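Local structure of beta-galactosidase (Geobacillus stearothermophilus, 4OIF) at residues 33-38 with 361-366. The protein probably hydrolyses terminal non-reducing beta-D-galactose residues in beta-D-galactosides, as a zinc-binding, trimeric enzyme of glycoside hydrolase family 42. Residues are numbered along the deposited sequence; the frame is centred on the assembly and turned at random.
Sequences LQADLE and QWRKSR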
loop_
_atom_site.group_PDB
_atom_site.type_symbol
_atom_site.label_atom_id
_atom_site.label_comp_id
_atom_site.label_asym_id
_atom_site.label_seq_id
_atom_site.Cartn_x
_atom_site.Cartn_y
_atom_site.Cartn_z
ATOM N N LEU A 33 -12.255 -38.755 -19.405
ATOM C CA LEU A 33 -12.915 -39.411 -18.274
ATOM C C LEU A 33 -12.505 -40.873 -18.218
ATOM O O LEU A 33 -12.364 -41.451 -17.138
ATOM C CB LEU A 33 -14.445 -39.283 -18.370
ATOM C CG LEU A 33 -15.002 -37.851 -18.381
ATOM C CD1 LEU A 33 -16.510 -37.846 -18.504
ATOM C CD2 LEU A 33 -14.555 -37.050 -17.160
ATOM N N GLN A 34 -12.290 -41.463 -19.387
ATOM C CA GLN A 34 -11.811 -42.832 -19.453
ATOM C C GLN A 34 -10.362 -42.906 -18.975
ATOM O O GLN A 34 -9.986 -43.806 -18.224
ATOM C CB GLN A 34 -11.942 -43.368 -20.873
ATOM C CG GLN A 34 -11.829 -44.871 -20.997
ATOM C CD GLN A 34 -12.363 -45.359 -22.336
ATOM O OE1 GLN A 34 -13.127 -44.655 -23.009
ATOM N NE2 GLN A 34 -11.969 -46.568 -22.730
ATOM N N ALA A 35 -9.559 -41.937 -19.392
ATOM C CA ALA A 35 -8.154 -41.936 -19.031
ATOM C C ALA A 35 -8.011 -41.749 -17.527
ATOM O O ALA A 35 -7.144 -42.354 -16.896
ATOM C CB ALA A 35 -7.408 -40.844 -19.793
ATOM N N ASP A 36 -8.884 -40.919 -16.965
ATOM C CA ASP A 36 -8.940 -40.670 -15.531
ATOM C C ASP A 36 -8.939 -41.958 -14.704
ATOM O O ASP A 36 -8.224 -42.056 -13.711
ATOM C CB ASP A 36 -10.187 -39.842 -15.186
ATOM C CG ASP A 36 -9.973 -38.348 -15.386
ATOM O OD1 ASP A 36 -8.799 -37.913 -15.382
ATOM O OD2 ASP A 36 -10.976 -37.612 -15.544
ATOM N N LEU A 37 -9.738 -42.940 -15.115
ATOM C CA LEU A 37 -9.895 -44.161 -14.337
ATOM C C LEU A 37 -8.608 -45.001 -14.359
ATOM O O LEU A 37 -8.122 -45.468 -13.311
ATOM C CB LEU A 37 -11.094 -44.956 -14.857
ATOM C CG LEU A 37 -12.472 -44.271 -14.753
ATOM C CD1 LEU A 37 -13.611 -45.090 -15.389
ATOM C CD2 LEU A 37 -12.800 -43.935 -13.302
ATOM N N GLU A 38 -8.048 -45.160 -15.554
ATOM C CA GLU A 38 -6.785 -45.864 -15.749
ATOM C C GLU A 38 -5.678 -45.216 -14.929
ATOM O O GLU A 38 -4.913 -45.895 -14.233
ATOM C CB GLU A 38 -6.413 -45.883 -17.237
ATOM C CG GLU A 38 -7.463 -46.574 -18.114
ATOM C CD GLU A 38 -7.462 -46.109 -19.559
ATOM O OE1 GLU A 38 -6.636 -45.241 -19.923
ATOM O OE2 GLU A 38 -8.312 -46.606 -20.334
ATOM N N GLN A 361 -5.623 -30.831 -7.178
ATOM C CA GLN A 361 -6.816 -31.605 -7.496
ATOM C C GLN A 361 -6.369 -32.848 -8.278
ATOM O O GLN A 361 -5.172 -33.110 -8.385
ATOM C CB GLN A 361 -7.819 -30.773 -8.309
ATOM C CG GLN A 361 -7.260 -30.206 -9.604
ATOM C CD GLN A 361 -8.292 -29.408 -10.404
ATOM O OE1 GLN A 361 -9.468 -29.767 -10.459
ATOM N NE2 GLN A 361 -7.844 -28.328 -11.038
ATOM N N TRP A 362 -7.309 -33.619 -8.818
ATOM C CA TRP A 362 -6.926 -34.788 -9.597
ATOM C C TRP A 362 -6.313 -34.384 -10.929
ATOM O O TRP A 362 -5.192 -34.777 -11.260
ATOM C CB TRP A 362 -8.116 -35.704 -9.857
ATOM C CG TRP A 362 -7.800 -36.734 -10.901
ATOM C CD1 TRP A 362 -8.289 -36.791 -12.177
ATOM C CD2 TRP A 362 -6.879 -37.827 -10.776
ATOM N NE1 TRP A 362 -7.748 -37.863 -12.845
ATOM C CE2 TRP A 362 -6.882 -38.518 -12.007
ATOM C CE3 TRP A 362 -6.056 -38.292 -9.739
ATOM C CZ2 TRP A 362 -6.099 -39.656 -12.226
ATOM C CZ3 TRP A 362 -5.281 -39.418 -9.957
ATOM C CH2 TRP A 362 -5.303 -40.082 -11.194
ATOM N N ARG A 363 -7.075 -33.610 -11.694
ATOM C CA ARG A 363 -6.652 -33.168 -13.011
ATOM C C ARG A 363 -6.716 -31.644 -13.125
ATOM O O ARG A 363 -7.712 -31.030 -12.747
ATOM C CB ARG A 363 -7.523 -33.827 -14.090
ATOM C CG ARG A 363 -7.059 -33.568 -15.515
ATOM C CD ARG A 363 -7.995 -34.203 -16.554
ATOM N NE ARG A 363 -7.832 -35.655 -16.637
ATOM C CZ ARG A 363 -6.911 -36.280 -17.376
ATOM N NH1 ARG A 363 -6.035 -35.597 -18.119
ATOM N NH2 ARG A 363 -6.862 -37.602 -17.362
ATOM N N LYS A 364 -5.655 -31.044 -13.653
ATOM C CA LYS A 364 -5.609 -29.601 -13.862
ATOM C C LYS A 364 -6.783 -29.091 -14.675
ATOM O O LYS A 364 -7.189 -29.705 -15.668
ATOM C CB LYS A 364 -4.299 -29.192 -14.552
ATOM C CG LYS A 364 -3.083 -29.327 -13.629
ATOM C CD LYS A 364 -1.817 -28.745 -14.229
ATOM C CE LYS A 364 -0.653 -28.872 -13.258
ATOM N NZ LYS A 364 0.659 -28.649 -13.940
ATOM N N SER A 365 -7.330 -27.966 -14.229
ATOM C CA SER A 365 -8.321 -27.227 -14.993
ATOM C C SER A 365 -7.706 -26.732 -16.290
ATOM O O SER A 365 -6.593 -26.255 -16.301
ATOM C CB SER A 365 -8.857 -26.049 -14.175
ATOM O OG SER A 365 -9.661 -26.513 -13.111
ATOM N N ARG A 366 -8.424 -26.832 -17.393
ATOM C CA ARG A 366 -7.832 -26.378 -18.634
ATOM C C ARG A 366 -7.803 -24.863 -18.720
ATOM O O ARG A 366 -6.931 -24.277 -19.371
ATOM C CB ARG A 366 -8.584 -26.936 -19.825
ATOM C CG ARG A 366 -7.827 -26.721 -21.100
ATOM C CD ARG A 366 -8.521 -27.376 -22.244
ATOM N NE ARG A 366 -7.838 -27.092 -23.492
ATOM C CZ ARG A 366 -8.424 -27.194 -24.673
ATOM N NH1 ARG A 366 -9.700 -27.567 -24.743
ATOM N NH2 ARG A 366 -7.746 -26.914 -25.774
#
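Asp-36 OD1 takes three hydrogen bonds from two neighbouring residues of the loop after strand 356-359. Arg-363 grips it side-on in a salt bridge, NE and NH2 both reaching this oxygen. Arg-363 NE lies 2.8 Å from Asp-36 OD1 on the syn side, and NH2 meets that oxygen from above the carboxylate plane. The carboxylate and guanidinium planes are 43° apart. The Arg-363 chain bends at chi3 (-75°), which turns the NE and NH2 edge to the acid. The third donor is Trp-362 NE1, 2.7 Å from Asp-36 OD1. The oxygen lies in the indole plane, at the ring edge, but the N-H comes to it from well above the carboxylate. With chi1 at 167°, CG of Trp-362 points away from its own backbone N, and this carries the indole N-H across to the helix.

The other carboxylate oxygen, OD2, is hydrogen-bonded to Tyr-21 OH, and Arg-363 NH1 to Asn-381 OD1. Trp-362 CZ2 lies 3.5 Å from the backbone O of Asp-36. The indole of Trp-362 also packs on Leu-39 and Met-40 of helix 30-42. Ala-35 CB touches Arg-363 NH2 at 4.1 Å.

With an alanine here instead of Asp-36, the buried Arg-363 charge is likely to lose its acidic mate and the indole N-H its acceptor. The contact ties the first helix of the TIM barrel to the loop after its last strand. Trp-362 is about 11 Å, side chain to side chain, from Glu-322, the predicted nucleophile. Three N-H groups on one buried oxygen, two of them from a cationic guanidinium, are likely to keep Asp-36 ionised.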